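Local structure of UDP-glucose 4-epimerase (Campylobacter jejuni subsp. jejuni serotype O:2, 7K3P) at residues M112-N117 and R164-S169; I98-S103 and P158-G163. The protein catalyses the reversible NAD-dependent 4-epimerisation of UDP-glucose to UDP-galactose and probably acts on the N-acetylated counterparts as well. The protein carries 2 engineered substitutions. One frame throughout, in Å; residues are numbered along the deposited sequence.

Contact 1 (M112-N117 and R164-S169); sequences MNNTVN and RSKLMS. With NAD (nicotinamide-adenine-dinucleotide), chain C.
Asn-114 and Thr-115 meet Ser-165 where two helices of the Rossmann-type NAD-binding domain run almost parallel, their local axes 8.2 Å apart at 13°, a worked example of helix packing in which both helices also reach a cofactor. The side chain of Asn-114 can be followed outward. Its CB lies 3.5 Å from Ser-165 OG, and with CG anti to the carbonyl carbon (chi1 -62°) the amide passes alongside that hydroxyl. ND2 then donates to Ser-165 OG at 3.1 Å, nearly straight and close to the amide plane, while OD1 accepts from the backbone N of Ser-97. With Ser-165 OG also bonded to the carbonyl of Tyr-162, both ends of this buried amide and the serine hydroxyl are engaged.

One residue on, Thr-115 OG1 gives a 2.8 Å hydrogen bond to Ser-165 O, arriving in the carbonyl plane on a lone pair. Its other branch, CG2, packs 3.7 Å from Met-168 CB, the two side chains crossing obliquely. The same helices face the second subunit, where Val-116 packs on Val-116 of that chain and Arg-164 forms a salt bridge with Asp-175 of that chain.

Each helix also reaches NAD. Asn-113 reads the adenine with two bonds, OD1 accepting from N6A and ND2 donating to N7A at 3.1 Å. Lys-166, bent at chi2, sends NZ to the ribose hydroxyl O3D, 2.8 Å away.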
loop_
_atom_site.group_PDB
_atom_site.type_symbol
_atom_site.label_atom_id
_atom_site.label_comp_id
_atom_site.label_asym_id
_atom_site.label_seq_id
_atom_site.Cartn_x
_atom_site.Cartn_y
_atom_site.Cartn_z
ATOM N N MET A 112 8.172 -3.148 4.502
ATOM C CA MET A 112 8.239 -4.529 4.985
ATOM C C MET A 112 7.708 -4.646 6.414
ATOM O O MET A 112 6.839 -5.461 6.683
ATOM C CB MET A 112 9.671 -5.086 4.918
ATOM C CG MET A 112 10.169 -5.318 3.493
ATOM S SD MET A 112 9.221 -6.541 2.554
ATOM C CE MET A 112 9.746 -8.062 3.346
ATOM N N ASN A 113 8.231 -3.838 7.327
ATOM C CA ASN A 113 7.905 -4.033 8.732
ATOM C C ASN A 113 6.522 -3.487 9.087
ATOM O O ASN A 113 5.848 -3.987 9.992
ATOM C CB ASN A 113 8.970 -3.423 9.640
ATOM C CG ASN A 113 8.930 -4.011 11.047
ATOM O OD1 ASN A 113 8.808 -5.232 11.219
ATOM N ND2 ASN A 113 9.013 -3.149 12.057
ATOM N N ASN A 114 6.087 -2.476 8.350
ATOM C CA ASN A 114 4.760 -1.923 8.574
ATOM C C ASN A 114 3.712 -2.545 7.647
ATOM O O ASN A 114 2.953 -3.412 8.065
ATOM C CB ASN A 114 4.813 -0.396 8.465
ATOM C CG ASN A 114 5.715 0.225 9.515
ATOM O OD1 ASN A 114 6.243 -0.473 10.391
ATOM N ND2 ASN A 114 5.892 1.543 9.448
ATOM N N THR A 115 3.701 -2.144 6.382
ATOM C CA THR A 115 2.656 -2.576 5.450
ATOM C C THR A 115 2.584 -4.091 5.215
ATOM O O THR A 115 1.498 -4.688 5.223
ATOM C CB THR A 115 2.844 -1.885 4.098
ATOM O OG1 THR A 115 3.079 -0.480 4.316
ATOM C CG2 THR A 115 1.632 -2.082 3.230
ATOM N N VAL A 116 3.731 -4.716 4.975
ATOM C CA VAL A 116 3.743 -6.150 4.688
ATOM C C VAL A 116 3.340 -6.978 5.909
ATOM O O VAL A 116 2.469 -7.835 5.812
ATOM C CB VAL A 116 5.110 -6.609 4.133
ATOM C CG1 VAL A 116 5.241 -8.128 4.197
ATOM C CG2 VAL A 116 5.279 -6.127 2.696
ATOM N N ASN A 117 3.978 -6.733 7.046
ATOM C CA ASN A 117 3.668 -7.497 8.250
ATOM C C ASN A 117 2.222 -7.286 8.656
ATOM O O ASN A 117 1.543 -8.215 9.114
ATOM C CB ASN A 117 4.601 -7.114 9.407
ATOM C CG ASN A 117 5.981 -7.719 9.252
ATOM O OD1 ASN A 117 6.166 -8.577 8.412
ATOM N ND2 ASN A 117 6.949 -7.269 10.054
ATOM N N ARG A 164 3.126 6.804 4.133
ATOM C CA ARG A 164 2.536 5.953 3.104
ATOM C C ARG A 164 2.349 4.521 3.590
ATOM O O ARG A 164 1.346 3.883 3.265
ATOM C CB ARG A 164 3.390 5.954 1.819
ATOM C CG ARG A 164 3.265 7.234 1.002
ATOM C CD ARG A 164 4.005 7.169 -0.320
ATOM N NE ARG A 164 5.410 7.534 -0.180
ATOM C CZ ARG A 164 5.855 8.791 -0.163
ATOM N NH1 ARG A 164 4.990 9.790 -0.265
ATOM N NH2 ARG A 164 7.159 9.053 -0.038
ATOM N N SER A 165 3.323 4.010 4.346
ATOM C CA SER A 165 3.278 2.613 4.786
ATOM C C SER A 165 2.101 2.381 5.732
ATOM O O SER A 165 1.518 1.298 5.760
ATOM C CB SER A 165 4.599 2.180 5.452
ATOM O OG SER A 165 4.754 2.710 6.757
ATOM N N LYS A 166 1.762 3.404 6.510
ATOM C CA LYS A 166 0.631 3.335 7.431
ATOM C C LYS A 166 -0.701 3.491 6.704
ATOM O O LYS A 166 -1.659 2.770 6.988
ATOM C CB LYS A 166 0.797 4.386 8.533
ATOM C CG LYS A 166 1.891 4.029 9.545
ATOM C CD LYS A 166 1.439 2.854 10.437
ATOM C CE LYS A 166 2.273 2.784 11.693
ATOM N NZ LYS A 166 1.777 1.704 12.601
ATOM N N LEU A 167 -0.758 4.417 5.749
ATOM C CA LEU A 167 -1.973 4.639 4.960
ATOM C C LEU A 167 -2.338 3.396 4.152
ATOM O O LEU A 167 -3.515 3.051 4.010
ATOM C CB LEU A 167 -1.752 5.800 3.984
ATOM C CG LEU A 167 -2.921 6.059 3.027
ATOM C CD1 LEU A 167 -4.200 6.287 3.832
ATOM C CD2 LEU A 167 -2.617 7.262 2.117
ATOM N N MET A 168 -1.326 2.738 3.592
ATOM C CA MET A 168 -1.570 1.496 2.883
ATOM C C MET A 168 -2.241 0.459 3.790
ATOM O O MET A 168 -3.180 -0.219 3.365
ATOM C CB MET A 168 -0.267 0.948 2.314
ATOM C CG MET A 168 0.285 1.766 1.135
ATOM S SD MET A 168 1.820 1.021 0.539
ATOM C CE MET A 168 2.304 2.249 -0.681
ATOM N N SER A 169 -1.772 0.334 5.029
ATOM C CA SER A 169 -2.414 -0.610 5.957
ATOM C C SER A 169 -3.849 -0.193 6.281
ATOM O O SER A 169 -4.729 -1.051 6.388
ATOM C CB SER A 169 -1.602 -0.830 7.236
ATOM O OG SER A 169 -0.437 -1.585 6.960
HETATM P PA NAD C . 7.845 1.421 19.806
HETATM O O1A NAD C . 9.064 1.189 18.947
HETATM O O2A NAD C . 8.240 1.717 21.225
HETATM O O5B NAD C . 6.926 0.139 19.839
HETATM C C5B NAD C . 7.004 -0.755 18.766
HETATM C C4B NAD C . 7.049 -2.139 19.283
HETATM O O4B NAD C . 6.773 -3.076 18.283
HETATM C C3B NAD C . 8.456 -2.474 19.870
HETATM O O3B NAD C . 8.493 -3.002 21.250
HETATM C C2B NAD C . 9.091 -3.359 18.770
HETATM O O2B NAD C . 10.004 -4.250 19.252
HETATM C C1B NAD C . 7.856 -4.009 18.234
HETATM N N9A NAD C . 8.044 -4.541 16.875
HETATM C C8A NAD C . 8.474 -3.860 15.793
HETATM N N7A NAD C . 8.545 -4.671 14.727
HETATM C C5A NAD C . 8.160 -5.902 15.086
HETATM C C6A NAD C . 8.042 -7.132 14.418
HETATM N N6A NAD C . 8.359 -7.221 13.012
HETATM N N1A NAD C . 7.601 -8.219 15.082
HETATM C C2A NAD C . 7.291 -8.174 16.389
HETATM N N3A NAD C . 7.409 -6.995 17.085
HETATM C C4A NAD C . 7.834 -5.857 16.464
HETATM O O3 NAD C . 7.025 2.624 19.167
HETATM P PN NAD C . 5.835 3.357 19.898
HETATM O O1N NAD C . 5.397 2.577 21.124
HETATM O O2N NAD C . 6.314 4.723 20.286
HETATM O O5D NAD C . 4.640 3.473 18.868
HETATM C C5D NAD C . 3.830 2.340 18.659
HETATM C C4D NAD C . 2.846 2.563 17.522
HETATM O O4D NAD C . 2.191 3.806 17.647
HETATM C C3D NAD C . 3.456 2.440 16.129
HETATM O O3D NAD C . 2.569 1.809 15.294
HETATM C C2D NAD C . 3.593 3.818 15.638
HETATM O O2D NAD C . 3.576 3.935 14.264
HETATM C C1D NAD C . 2.411 4.512 16.367
HETATM N N1N NAD C . 2.569 6.027 16.559
HETATM C C2N NAD C . 3.546 6.420 17.453
HETATM C C3N NAD C . 3.744 7.778 17.684
HETATM C C7N NAD C . 4.806 8.221 18.657
HETATM O O7N NAD C . 5.523 7.419 19.236
HETATM N N7N NAD C . 4.979 9.615 18.893
HETATM C C4N NAD C . 2.960 8.707 17.026
HETATM C C5N NAD C . 1.990 8.302 16.137
HETATM C C6N NAD C . 1.780 6.939 15.889
HETATM O O HOH W 1 -1.833 -3.949 5.550
#

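Contact 2 (I98-S103 and P158-G163); sequences IEVFES and PINPYG. With NAD (nicotinamide-adenine-dinucleotide), chain C.
Ser-103 and Tyr-162 join two helix starts through a short polar relay. Ser-103 OG sits between the backbone N and carbonyl carbon of its own residue (chi1 75°), from where it donates to Val-100 O at 2.7 Å, in the carbonyl plane and on a lone pair. The same oxygen accepts a weak, bent bond from Tyr-162 N, so a backbone N-H in the first turn of one helix is tied to a carbonyl in the first turn of the other. Asn-160 N-caps the helix that begins at Pro-161: its OD1 takes the N-H of Gly-163 at 2.8 Å, in a bond tilted out of the carbonyl plane.

Packing fills in around these bonds. Val-100 divides its two methyls between two partners, CG1 lying 3.6 Å from Asn-160 ND2 and CG2 lying 3.7 Å from Tyr-162 CD2, with its side chain crossing each at about a right angle. The Pro-161 ring rests against Ser-103, its CG close to the serine carbonyl oxygen. Ile-98 O lies over the centre of one face of the Tyr-162 ring.

Cofactor contacts come from both segments. Ile-98 CG2 touches C2D of the nicotinamide ribose at 3.4 Å. The Tyr-162 ring swings out opposite the backbone N (chi1 168°), and its OH makes a 2.7 Å hydrogen bond with NAD O2D in which either oxygen could be the donor; O2D lies at the ring edge, near its plane. Tyr-162, with Lys-166 four residues later, matches the Tyr-x-x-x-Lys signature of the short-chain dehydrogenase/reductase superfamily, consistent with a place at the active site.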
loop_
_atom_site.group_PDB
_atom_site.type_symbol
_atom_site.label_atom_id
_atom_site.label_comp_id
_atom_site.label_asym_id
_atom_site.label_seq_id
_atom_site.Cartn_x
_atom_site.Cartn_y
_atom_site.Cartn_z
ATOM N N ILE A 98 8.872 3.420 13.204
ATOM C CA ILE A 98 8.123 4.660 13.444
ATOM C C ILE A 98 8.841 5.989 13.146
ATOM O O ILE A 98 8.314 7.045 13.484
ATOM C CB ILE A 98 7.627 4.727 14.907
ATOM C CG1 ILE A 98 8.799 5.080 15.840
ATOM C CG2 ILE A 98 6.937 3.404 15.301
ATOM C CD1 ILE A 98 8.424 5.270 17.312
ATOM N N GLU A 99 10.018 5.941 12.527
ATOM C CA GLU A 99 10.833 7.150 12.330
ATOM C C GLU A 99 10.797 7.656 10.886
ATOM O O GLU A 99 11.389 7.038 9.982
ATOM C CB GLU A 99 12.292 6.892 12.744
ATOM C CG GLU A 99 12.431 6.129 14.062
ATOM C CD GLU A 99 13.465 6.720 14.999
ATOM O OE1 GLU A 99 13.724 7.940 14.923
ATOM O OE2 GLU A 99 14.021 5.961 15.822
ATOM N N VAL A 100 10.112 8.781 10.687
ATOM C CA VAL A 100 10.028 9.436 9.385
ATOM C C VAL A 100 11.403 9.558 8.718
ATOM O O VAL A 100 11.589 9.123 7.582
ATOM C CB VAL A 100 9.356 10.822 9.499
ATOM C CG1 VAL A 100 9.695 11.712 8.291
ATOM C CG2 VAL A 100 7.839 10.675 9.650
ATOM N N PHE A 101 12.371 10.121 9.437
ATOM C CA PHE A 101 13.698 10.330 8.862
ATOM C C PHE A 101 14.330 9.031 8.355
ATOM O O PHE A 101 14.933 9.005 7.277
ATOM C CB PHE A 101 14.633 11.032 9.853
ATOM C CG PHE A 101 15.923 11.506 9.229
ATOM C CD1 PHE A 101 16.977 10.618 9.005
ATOM C CD2 PHE A 101 16.078 12.834 8.855
ATOM C CE1 PHE A 101 18.165 11.053 8.423
ATOM C CE2 PHE A 101 17.264 13.276 8.278
ATOM C CZ PHE A 101 18.307 12.383 8.060
ATOM N N GLU A 102 14.198 7.954 9.128
ATOM C CA GLU A 102 14.764 6.674 8.714
ATOM C C GLU A 102 14.041 6.147 7.477
ATOM O O GLU A 102 14.658 5.517 6.620
ATOM C CB GLU A 102 14.698 5.639 9.846
ATOM C CG GLU A 102 15.405 4.317 9.521
ATOM C CD GLU A 102 15.073 3.195 10.513
ATOM O OE1 GLU A 102 14.039 3.288 11.223
ATOM O OE2 GLU A 102 15.848 2.219 10.570
ATOM N N SER A 103 12.738 6.409 7.379
ATOM C CA SER A 103 11.939 5.859 6.276
ATOM C C SER A 103 12.316 6.491 4.940
ATOM O O SER A 103 12.224 5.847 3.888
ATOM C CB SER A 103 10.433 6.029 6.529
ATOM O OG SER A 103 10.006 7.373 6.331
ATOM N N PRO A 158 0.142 11.415 2.397
ATOM C CA PRO A 158 1.435 11.341 3.091
ATOM C C PRO A 158 2.599 11.754 2.186
ATOM O O PRO A 158 2.539 11.569 0.966
ATOM C CB PRO A 158 1.556 9.857 3.465
ATOM C CG PRO A 158 0.606 9.127 2.514
ATOM C CD PRO A 158 -0.497 10.098 2.213
ATOM N N ILE A 159 3.662 12.276 2.792
ATOM C CA ILE A 159 4.790 12.802 2.035
ATOM C C ILE A 159 6.087 12.060 2.348
ATOM O O ILE A 159 7.163 12.490 1.943
ATOM C CB ILE A 159 5.000 14.308 2.307
ATOM C CG1 ILE A 159 5.309 14.543 3.787
ATOM C CG2 ILE A 159 3.768 15.094 1.890
ATOM C CD1 ILE A 159 5.661 15.997 4.121
ATOM N N ASN A 160 5.994 10.956 3.082
ATOM C CA ASN A 160 7.166 10.120 3.302
ATOM C C ASN A 160 6.767 8.653 3.362
ATOM O O ASN A 160 5.583 8.340 3.471
ATOM C CB ASN A 160 7.910 10.544 4.567
ATOM C CG ASN A 160 7.003 10.602 5.771
ATOM O OD1 ASN A 160 6.554 9.560 6.272
ATOM N ND2 ASN A 160 6.720 11.821 6.249
ATOM N N PRO A 161 7.751 7.745 3.253
ATOM C CA PRO A 161 7.399 6.322 3.198
ATOM C C PRO A 161 6.766 5.828 4.503
ATOM O O PRO A 161 5.926 4.925 4.440
ATOM C CB PRO A 161 8.748 5.636 2.935
ATOM C CG PRO A 161 9.609 6.739 2.258
ATOM C CD PRO A 161 9.185 7.987 2.989
ATOM N N TYR A 162 7.149 6.389 5.652
ATOM C CA TYR A 162 6.491 6.005 6.897
ATOM C C TYR A 162 4.996 6.294 6.799
ATOM O O TYR A 162 4.166 5.414 7.041
ATOM C CB TYR A 162 7.094 6.728 8.106
ATOM C CG TYR A 162 6.261 6.594 9.384
ATOM C CD1 TYR A 162 6.127 5.364 10.032
ATOM C CD2 TYR A 162 5.610 7.697 9.934
ATOM C CE1 TYR A 162 5.371 5.236 11.191
ATOM C CE2 TYR A 162 4.854 7.580 11.096
ATOM C CZ TYR A 162 4.745 6.351 11.720
ATOM O OH TYR A 162 4.007 6.253 12.870
ATOM N N GLY A 163 4.647 7.526 6.429
ATOM C CA GLY A 163 3.245 7.897 6.296
ATOM C C GLY A 163 2.493 7.054 5.277
ATOM O O GLY A 163 1.346 6.644 5.518
HETATM P PA NAD C . 7.845 1.421 19.806
HETATM O O1A NAD C . 9.064 1.189 18.947
HETATM O O2A NAD C . 8.240 1.717 21.225
HETATM O O5B NAD C . 6.926 0.139 19.839
HETATM C C5B NAD C . 7.004 -0.755 18.766
HETATM C C4B NAD C . 7.049 -2.139 19.283
HETATM O O4B NAD C . 6.773 -3.076 18.283
HETATM C C3B NAD C . 8.456 -2.474 19.870
HETATM O O3B NAD C . 8.493 -3.002 21.250
HETATM C C2B NAD C . 9.091 -3.359 18.770
HETATM O O2B NAD C . 10.004 -4.250 19.252
HETATM C C1B NAD C . 7.856 -4.009 18.234
HETATM N N9A NAD C . 8.044 -4.541 16.875
HETATM C C8A NAD C . 8.474 -3.860 15.793
HETATM N N7A NAD C . 8.545 -4.671 14.727
HETATM C C5A NAD C . 8.160 -5.902 15.086
HETATM C C6A NAD C . 8.042 -7.132 14.418
HETATM N N6A NAD C . 8.359 -7.221 13.012
HETATM N N1A NAD C . 7.601 -8.219 15.082
HETATM C C2A NAD C . 7.291 -8.174 16.389
HETATM N N3A NAD C . 7.409 -6.995 17.085
HETATM C C4A NAD C . 7.834 -5.857 16.464
HETATM O O3 NAD C . 7.025 2.624 19.167
HETATM P PN NAD C . 5.835 3.357 19.898
HETATM O O1N NAD C . 5.397 2.577 21.124
HETATM O O2N NAD C . 6.314 4.723 20.286
HETATM O O5D NAD C . 4.640 3.473 18.868
HETATM C C5D NAD C . 3.830 2.340 18.659
HETATM C C4D NAD C . 2.846 2.563 17.522
HETATM O O4D NAD C . 2.191 3.806 17.647
HETATM C C3D NAD C . 3.456 2.440 16.129
HETATM O O3D NAD C . 2.569 1.809 15.294
HETATM C C2D NAD C . 3.593 3.818 15.638
HETATM O O2D NAD C . 3.576 3.935 14.264
HETATM C C1D NAD C . 2.411 4.512 16.367
HETATM N N1N NAD C . 2.569 6.027 16.559
HETATM C C2N NAD C . 3.546 6.420 17.453
HETATM C C3N NAD C . 3.744 7.778 17.684
HETATM C C7N NAD C . 4.806 8.221 18.657
HETATM O O7N NAD C . 5.523 7.419 19.236
HETATM N N7N NAD C . 4.979 9.615 18.893
HETATM C C4N NAD C . 2.960 8.707 17.026
HETATM C C5N NAD C . 1.990 8.302 16.137
HETATM C C6N NAD C . 1.780 6.939 15.889
#

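In the fold
From the N terminus, the chain first completes the dinucleotide-binding strands 18-22 to 90-93, then enters 98-103 and, after a short break, helix 107-127 with 112-117. It next passes through strand 132-136 before reaching 158-163 and, continuous with it, 164-169. Contact 2 closes the loop from 98-103 to 158-163, and contact 1 the loop from 112-117 to 164-169; the two loops cross, since their segments alternate along the chain. Helix 161-179 serves both, receiving helix 100-105 at its start and helix 107-127 further along. With centres 11 Å apart, the contacts meet where Asn-114 packs against the Tyr-162 ring, and together they join three helices beside one NAD molecule, touched from helices 107-127 and 161-179 and from loop residue Ile-98.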